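Local coordinates for ribosome inactivating type 1 protein (Iris hollandica, PDB 3MVG), which belongs to the plant ribosome-inactivating proteins, of the single-chain type 1 kind, at residues 155-158 with 159-163; 148-151 with 152-156; 167-170 with 171-175. One frame throughout, in Å; residues are numbered along the deposited sequence.

Contact 1: residues 155-158 with 159-163; sequences LIQL and VSETA
Ile156 and Glu161 are joined by a backbone bond that spans five residues instead of four, and the oxygen of Ile156 also meets Ser160. Glu161 N reaches Ile156 O at 3.0 Å with an N-H...O angle of 159°, the donor lying in the carbonyl plane, whereas the approach of Ser160 N to the same oxygen is bent and weak. One residue on, Thr162 N binds Gln157 O at 3.3 Å. The step before, Val159 N to Leu155 O, is four residues long and weak.

Two successive five-residue bonds mark a pi-type widening within helix 146-164, a long buried helix of the ribosome-inactivating protein fold. The local backbone fits this reading: Leu158 and Val159 depart from regular helical angles, with Val159 at phi -118°.

Among side-chain contacts, Thr162 OG1 lies 2.9 Å from Leu158 O, a weak bond whose proton also has Val159 O within reach. Its chi1 of 52° sets OG1 between the backbone N and carbonyl carbon, turned back over the preceding turn, while CG2 lies 3.4 Å from Gln157 O. The hydroxyl of Tyr16 also bonds to Leu158 O.

Van der Waals contact between Gln157 and Glu161 is made by their CG atoms, 4.2 Å apart. Beyond them the groups diverge, with amide and carboxylate planes nearly perpendicular: Gln157 OE1 pairs with Gln198 and Glu161 OE2 with Tyr108. Ser160 OG is likewise engaged elsewhere, by Ala71 O.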
loop_
_atom_site.group_PDB
_atom_site.type_symbol
_atom_site.label_atom_id
_atom_site.label_comp_id
_atom_site.label_asym_id
_atom_site.label_seq_id
_atom_site.Cartn_x
_atom_site.Cartn_y
_atom_site.Cartn_z
ATOM N N LEU A 155 -4.408 -9.640 16.351
ATOM C CA LEU A 155 -3.331 -8.695 16.684
ATOM C C LEU A 155 -2.008 -9.027 16.006
ATOM O O LEU A 155 -1.326 -8.130 15.528
ATOM C CB LEU A 155 -3.155 -8.582 18.196
ATOM C CG LEU A 155 -4.383 -8.007 18.905
ATOM C CD1 LEU A 155 -4.190 -7.995 20.410
ATOM C CD2 LEU A 155 -4.778 -6.619 18.390
ATOM N N ILE A 156 -1.656 -10.310 15.955
ATOM C CA ILE A 156 -0.450 -10.730 15.257
ATOM C C ILE A 156 -0.504 -10.305 13.791
ATOM O O ILE A 156 0.470 -9.762 13.255
ATOM C CB ILE A 156 -0.204 -12.243 15.411
ATOM C CG1 ILE A 156 0.229 -12.547 16.851
ATOM C CG2 ILE A 156 0.838 -12.726 14.395
ATOM C CD1 ILE A 156 0.130 -14.013 17.252
ATOM N N GLN A 157 -1.634 -10.515 13.140
ATOM C CA GLN A 157 -1.734 -10.129 11.742
ATOM C C GLN A 157 -1.688 -8.624 11.531
ATOM O O GLN A 157 -1.081 -8.160 10.573
ATOM C CB GLN A 157 -2.959 -10.740 11.089
ATOM C CG GLN A 157 -2.858 -12.239 10.932
ATOM C CD GLN A 157 -4.060 -12.797 10.237
ATOM O OE1 GLN A 157 -4.027 -13.079 9.036
ATOM N NE2 GLN A 157 -5.150 -12.927 10.973
ATOM N N LEU A 158 -2.308 -7.859 12.425
ATOM C CA LEU A 158 -2.397 -6.408 12.255
ATOM C C LEU A 158 -1.203 -5.641 12.803
ATOM O O LEU A 158 -1.099 -4.426 12.581
ATOM C CB LEU A 158 -3.716 -5.871 12.821
ATOM C CG LEU A 158 -4.958 -6.406 12.107
ATOM C CD1 LEU A 158 -6.210 -5.922 12.810
ATOM C CD2 LEU A 158 -4.967 -5.961 10.659
ATOM N N VAL A 159 -0.298 -6.334 13.494
ATOM C CA VAL A 159 0.918 -5.720 14.014
ATOM C C VAL A 159 2.151 -6.378 13.385
ATOM O O VAL A 159 2.890 -5.717 12.660
ATOM C CB VAL A 159 0.967 -5.774 15.566
ATOM C CG1 VAL A 159 2.288 -5.254 16.075
ATOM C CG2 VAL A 159 -0.192 -4.968 16.156
ATOM N N SER A 160 2.364 -7.672 13.637
ATOM C CA SER A 160 3.557 -8.364 13.121
ATOM C C SER A 160 3.524 -8.563 11.607
ATOM O O SER A 160 4.509 -8.293 10.918
ATOM C CB SER A 160 3.727 -9.718 13.801
ATOM O OG SER A 160 3.906 -9.580 15.200
ATOM N N GLU A 161 2.409 -9.057 11.078
ATOM C CA GLU A 161 2.378 -9.398 9.653
ATOM C C GLU A 161 2.379 -8.171 8.758
ATOM O O GLU A 161 3.000 -8.176 7.699
ATOM C CB GLU A 161 1.211 -10.320 9.299
ATOM C CG GLU A 161 1.189 -11.666 10.041
ATOM C CD GLU A 161 2.290 -12.638 9.655
ATOM O OE1 GLU A 161 3.188 -12.289 8.856
ATOM O OE2 GLU A 161 2.240 -13.774 10.163
ATOM N N THR A 162 1.666 -7.124 9.168
ATOM C CA THR A 162 1.698 -5.850 8.447
ATOM C C THR A 162 3.070 -5.160 8.559
ATOM O O THR A 162 3.514 -4.516 7.607
ATOM C CB THR A 162 0.596 -4.917 8.944
ATOM O OG1 THR A 162 0.703 -4.840 10.363
ATOM C CG2 THR A 162 -0.795 -5.436 8.554
ATOM N N ALA A 163 3.740 -5.296 9.704
ATOM C CA ALA A 163 5.116 -4.794 9.810
ATOM C C ALA A 163 6.019 -5.530 8.802
ATOM O O ALA A 163 6.858 -4.919 8.154
ATOM C CB ALA A 163 5.658 -4.975 11.224
#

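Contact 2: residues 148-151 with 152-156; sequences VARS and LIVLI
Val148 lies alongside Leu152 one turn further on, the two side chains pointing the same way and meeting through Val148 CG1 and Leu152 CD1 at 4.0 Å. With CG1 anti to the backbone N (chi1 177°), the valine sends this branch to the leucine. Leu152 CG also rests 3.4 Å from Val148 O, beside the backbone bond from Leu152 N to that oxygen.

On another side of the helix, Arg150 runs extended from CG to NE and crosses Val154, its NH1 coming 3.9 Å from Val154 CG2. This is a van der Waals touch, the methyl standing at an oblique angle to the guanidinium.

The backbone is regular alpha-helix: four successive bonds link residues four apart, from Leu152 N to Val148 O at 2.9 Å through to Leu155 N to Ser151 O at 2.9 Å, with N-H...O angles of 155-163°. Ser151 OG turns back to Ser147 O, so its hydroxyl is satisfied within the helix.

Most of this part of helix 146-164 is buried between its neighbours: Ser151 packs on Ala132 and Thr135 of helix 126-138, Ala149 and Ile153 on helix 108-115, and Val148 on Tyr76 of strand 72-78.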
loop_
_atom_site.group_PDB
_atom_site.type_symbol
_atom_site.label_atom_id
_atom_site.label_comp_id
_atom_site.label_asym_id
_atom_site.label_seq_id
_atom_site.Cartn_x
_atom_site.Cartn_y
_atom_site.Cartn_z
ATOM N N VAL A 148 -8.631 -15.758 23.700
ATOM C CA VAL A 148 -7.261 -15.248 23.747
ATOM C C VAL A 148 -6.559 -15.587 22.436
ATOM O O VAL A 148 -5.963 -14.720 21.791
ATOM C CB VAL A 148 -6.470 -15.826 24.936
ATOM C CG1 VAL A 148 -5.019 -15.331 24.933
ATOM C CG2 VAL A 148 -7.135 -15.441 26.230
ATOM N N ALA A 149 -6.636 -16.848 22.023
ATOM C CA ALA A 149 -6.052 -17.255 20.753
ATOM C C ALA A 149 -6.678 -16.501 19.583
ATOM O O ALA A 149 -5.964 -16.043 18.686
ATOM C CB ALA A 149 -6.184 -18.759 20.562
ATOM N N ARG A 150 -8.004 -16.355 19.590
ATOM C CA ARG A 150 -8.670 -15.629 18.512
ATOM C C ARG A 150 -8.164 -14.184 18.431
ATOM O O ARG A 150 -7.859 -13.669 17.349
ATOM C CB ARG A 150 -10.186 -15.631 18.701
ATOM C CG ARG A 150 -10.924 -15.186 17.454
ATOM C CD ARG A 150 -12.340 -14.718 17.756
ATOM N NE ARG A 150 -13.060 -14.397 16.523
ATOM C CZ ARG A 150 -12.914 -13.262 15.833
ATOM N NH1 ARG A 150 -12.073 -12.315 16.241
ATOM N NH2 ARG A 150 -13.600 -13.082 14.715
ATOM N N SER A 151 -8.054 -13.540 19.590
ATOM C CA SER A 151 -7.612 -12.146 19.648
ATOM C C SER A 151 -6.165 -11.990 19.218
ATOM O O SER A 151 -5.821 -11.028 18.526
ATOM C CB SER A 151 -7.842 -11.564 21.039
ATOM O OG SER A 151 -9.237 -11.583 21.340
ATOM N N LEU A 152 -5.321 -12.946 19.594
ATOM C CA LEU A 152 -3.930 -12.941 19.156
ATOM C C LEU A 152 -3.788 -13.138 17.651
ATOM O O LEU A 152 -2.930 -12.530 17.031
ATOM C CB LEU A 152 -3.108 -13.968 19.930
ATOM C CG LEU A 152 -2.766 -13.571 21.365
ATOM C CD1 LEU A 152 -2.207 -14.769 22.120
ATOM C CD2 LEU A 152 -1.798 -12.390 21.428
ATOM N N ILE A 153 -4.653 -13.943 17.049
ATOM C CA ILE A 153 -4.654 -14.086 15.591
ATOM C C ILE A 153 -4.865 -12.723 14.928
ATOM O O ILE A 153 -4.177 -12.375 13.963
ATOM C CB ILE A 153 -5.731 -15.097 15.131
ATOM C CG1 ILE A 153 -5.287 -16.514 15.499
ATOM C CG2 ILE A 153 -5.978 -14.993 13.631
ATOM C CD1 ILE A 153 -6.376 -17.571 15.358
ATOM N N VAL A 154 -5.829 -11.957 15.442
ATOM C CA VAL A 154 -6.122 -10.621 14.921
ATOM C C VAL A 154 -4.920 -9.690 15.126
ATOM O O VAL A 154 -4.449 -9.043 14.187
ATOM C CB VAL A 154 -7.397 -10.028 15.576
ATOM C CG1 VAL A 154 -7.605 -8.571 15.169
ATOM C CG2 VAL A 154 -8.627 -10.854 15.199
ATOM N N LEU A 155 -4.408 -9.640 16.351
ATOM C CA LEU A 155 -3.331 -8.695 16.684
ATOM C C LEU A 155 -2.008 -9.027 16.006
ATOM O O LEU A 155 -1.326 -8.130 15.528
ATOM C CB LEU A 155 -3.155 -8.582 18.196
ATOM C CG LEU A 155 -4.383 -8.007 18.905
ATOM C CD1 LEU A 155 -4.190 -7.995 20.410
ATOM C CD2 LEU A 155 -4.778 -6.619 18.390
ATOM N N ILE A 156 -1.656 -10.310 15.955
ATOM C CA ILE A 156 -0.450 -10.730 15.257
ATOM C C ILE A 156 -0.504 -10.305 13.791
ATOM O O ILE A 156 0.470 -9.762 13.255
ATOM C CB ILE A 156 -0.204 -12.243 15.411
ATOM C CG1 ILE A 156 0.229 -12.547 16.851
ATOM C CG2 ILE A 156 0.838 -12.726 14.395
ATOM C CD1 ILE A 156 0.130 -14.013 17.252
#

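Contact 3: residues 167-170 with 171-175; sequences AIEQ and RVTNN
A local contact at the C-terminal part of helix 166-173 brings Arg171 back to Ala167 and sets Gln170 beside Asn174. Arg171 is bent at chi2 (-48°), which folds its chain back along the preceding turn. Two conformers of this arginine were modelled, and in the one described, hence with some doubt, CG lies 3.4 Å from Ala167 O, NH1 makes a weak, strongly bent bond to that oxygen at 2.8 Å, and NH2 is hydrogen-bonded to a glycerol molecule.

Helix 166-173 follows the central helix 146-164 of the ribosome-inactivating protein fold, and regular four-residue backbone bonds persist late in it. Thr173 N meets Glu169 O at 2.9 Å, and Asn174 N meets Gln170 O at 2.9 Å. Asn175, in the loop or turn that follows, reaches back through ND2 to Arg171 O at 3.0 Å, with that oxygen 26° out of the asparagine's amide plane.

Gln170 and Asn174 have their amide planes 33° apart, and Gln170 CG lies 3.6 Å from Asn174 ND2. The two amide oxygens, Gln170 OE1 and Asn174 OD1, are 3.3 Å apart and form no bond. Gln170 NE2 bonds to Arg166 O of the second subunit and Asn174 ND2 to Thr240 O of the same subunit, while Gln170 OE1 has a weak bond to Gln170 NE2 of that subunit, which places this region at the dimer interface. Glu169, on another side, forms a salt bridge with Arg24 of helix 13-27.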
loop_
_atom_site.group_PDB
_atom_site.type_symbol
_atom_site.label_atom_id
_atom_site.label_comp_id
_atom_site.label_asym_id
_atom_site.label_seq_id
_atom_site.Cartn_x
_atom_site.Cartn_y
_atom_site.Cartn_z
ATOM N N ALA A 167 2.281 -5.218 1.700
ATOM C CA ALA A 167 1.106 -5.664 0.943
ATOM C C ALA A 167 -0.065 -5.951 1.873
ATOM O O ALA A 167 -1.223 -5.733 1.501
ATOM C CB ALA A 167 1.424 -6.883 0.106
ATOM N N ILE A 168 0.226 -6.437 3.075
ATOM C CA ILE A 168 -0.831 -6.679 4.063
ATOM C C ILE A 168 -1.284 -5.355 4.694
ATOM O O ILE A 168 -2.487 -5.119 4.845
ATOM C CB ILE A 168 -0.423 -7.734 5.119
ATOM C CG1 ILE A 168 0.065 -9.010 4.418
ATOM C CG2 ILE A 168 -1.605 -8.027 6.064
ATOM C CD1 ILE A 168 0.579 -10.091 5.355
ATOM N N GLU A 169 -0.333 -4.489 5.045
ATOM C CA GLU A 169 -0.654 -3.129 5.476
ATOM C C GLU A 169 -1.635 -2.457 4.512
ATOM O O GLU A 169 -2.614 -1.838 4.938
ATOM C CB GLU A 169 0.621 -2.299 5.578
ATOM C CG GLU A 169 0.355 -0.855 5.925
ATOM C CD GLU A 169 1.607 -0.017 5.973
ATOM O OE1 GLU A 169 1.511 1.170 6.341
ATOM O OE2 GLU A 169 2.700 -0.536 5.664
ATOM N N GLN A 170 -1.370 -2.579 3.214
ATOM C CA GLN A 170 -2.204 -1.976 2.171
ATOM C C GLN A 170 -3.674 -2.391 2.269
ATOM O O GLN A 170 -4.579 -1.552 2.103
ATOM C CB GLN A 170 -1.650 -2.356 0.795
ATOM C CG GLN A 170 -2.533 -1.973 -0.355
ATOM C CD GLN A 170 -2.238 -0.597 -0.855
ATOM O OE1 GLN A 170 -2.370 0.394 -0.136
ATOM N NE2 GLN A 170 -1.815 -0.523 -2.092
ATOM N N ARG A 171 -3.904 -3.679 2.522
ATOM C CA ARG A 171 -5.255 -4.209 2.688
ATOM C C ARG A 171 -5.968 -3.460 3.810
ATOM O O ARG A 171 -7.135 -3.082 3.673
ATOM C CB ARG A 171 -5.226 -5.709 3.006
ATOM C CG ARG A 171 -4.426 -6.571 2.040
ATOM C CD ARG A 171 -4.777 -6.260 0.602
ATOM N NE ARG A 171 -4.495 -7.377 -0.298
ATOM C CZ ARG A 171 -3.375 -7.516 -0.998
ATOM N NH1 ARG A 171 -2.407 -6.615 -0.897
ATOM N NH2 ARG A 171 -3.221 -8.563 -1.799
ATOM N N VAL A 172 -5.253 -3.246 4.913
ATOM C CA VAL A 172 -5.795 -2.549 6.076
ATOM C C VAL A 172 -6.087 -1.088 5.740
ATOM O O VAL A 172 -7.195 -0.597 5.974
ATOM C CB VAL A 172 -4.843 -2.656 7.299
ATOM C CG1 VAL A 172 -5.444 -1.963 8.511
ATOM C CG2 VAL A 172 -4.568 -4.111 7.626
ATOM N N THR A 173 -5.121 -0.377 5.173
ATOM C CA THR A 173 -5.353 1.044 4.911
ATOM C C THR A 173 -6.410 1.271 3.831
ATOM O O THR A 173 -7.129 2.267 3.895
ATOM C CB THR A 173 -4.059 1.812 4.617
ATOM O OG1 THR A 173 -3.433 1.243 3.476
ATOM C CG2 THR A 173 -3.101 1.730 5.806
ATOM N N ASN A 174 -6.561 0.338 2.895
ATOM C CA ASN A 174 -7.642 0.430 1.900
ATOM C C ASN A 174 -9.039 0.350 2.519
ATOM O O ASN A 174 -10.043 0.644 1.867
ATOM C CB ASN A 174 -7.521 -0.694 0.882
ATOM C CG ASN A 174 -6.356 -0.511 -0.085
ATOM O OD1 ASN A 174 -5.705 0.528 -0.119
ATOM N ND2 ASN A 174 -6.081 -1.552 -0.858
ATOM N N ASN A 175 -9.096 -0.082 3.771
ATOM C CA ASN A 175 -10.360 -0.232 4.467
ATOM C C ASN A 175 -10.555 0.743 5.615
ATOM O O ASN A 175 -11.524 0.629 6.362
ATOM C CB ASN A 175 -10.531 -1.687 4.879
ATOM C CG ASN A 175 -10.931 -2.537 3.713
ATOM O OD1 ASN A 175 -12.005 -2.332 3.140
ATOM N ND2 ASN A 175 -10.065 -3.462 3.304
#

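Contacts 1 and 2 are consecutive portions of helix 146-164, sharing Leu155 and Ile156, with centres about 10 Å apart; the regular turns of contact 2 run into the widened turn of contact 1. Contact 3 belongs to the next helix, 166-173, and packs against contact 1, their centres about 11 Å apart: Leu158 CD2 meets Val172 CG2 at 3.6 Å, and Thr162 CG2 meets Ile168 CG2 at 3.7 Å. Contacts 2 and 3 do not touch, with nearest atoms about 8 Å apart. The centre of contact 1 lies about 2 Å from the centre of the chain and that of contact 3 about 13 Å; contact 3 meets both the second subunit and the glycerol beside Arg171.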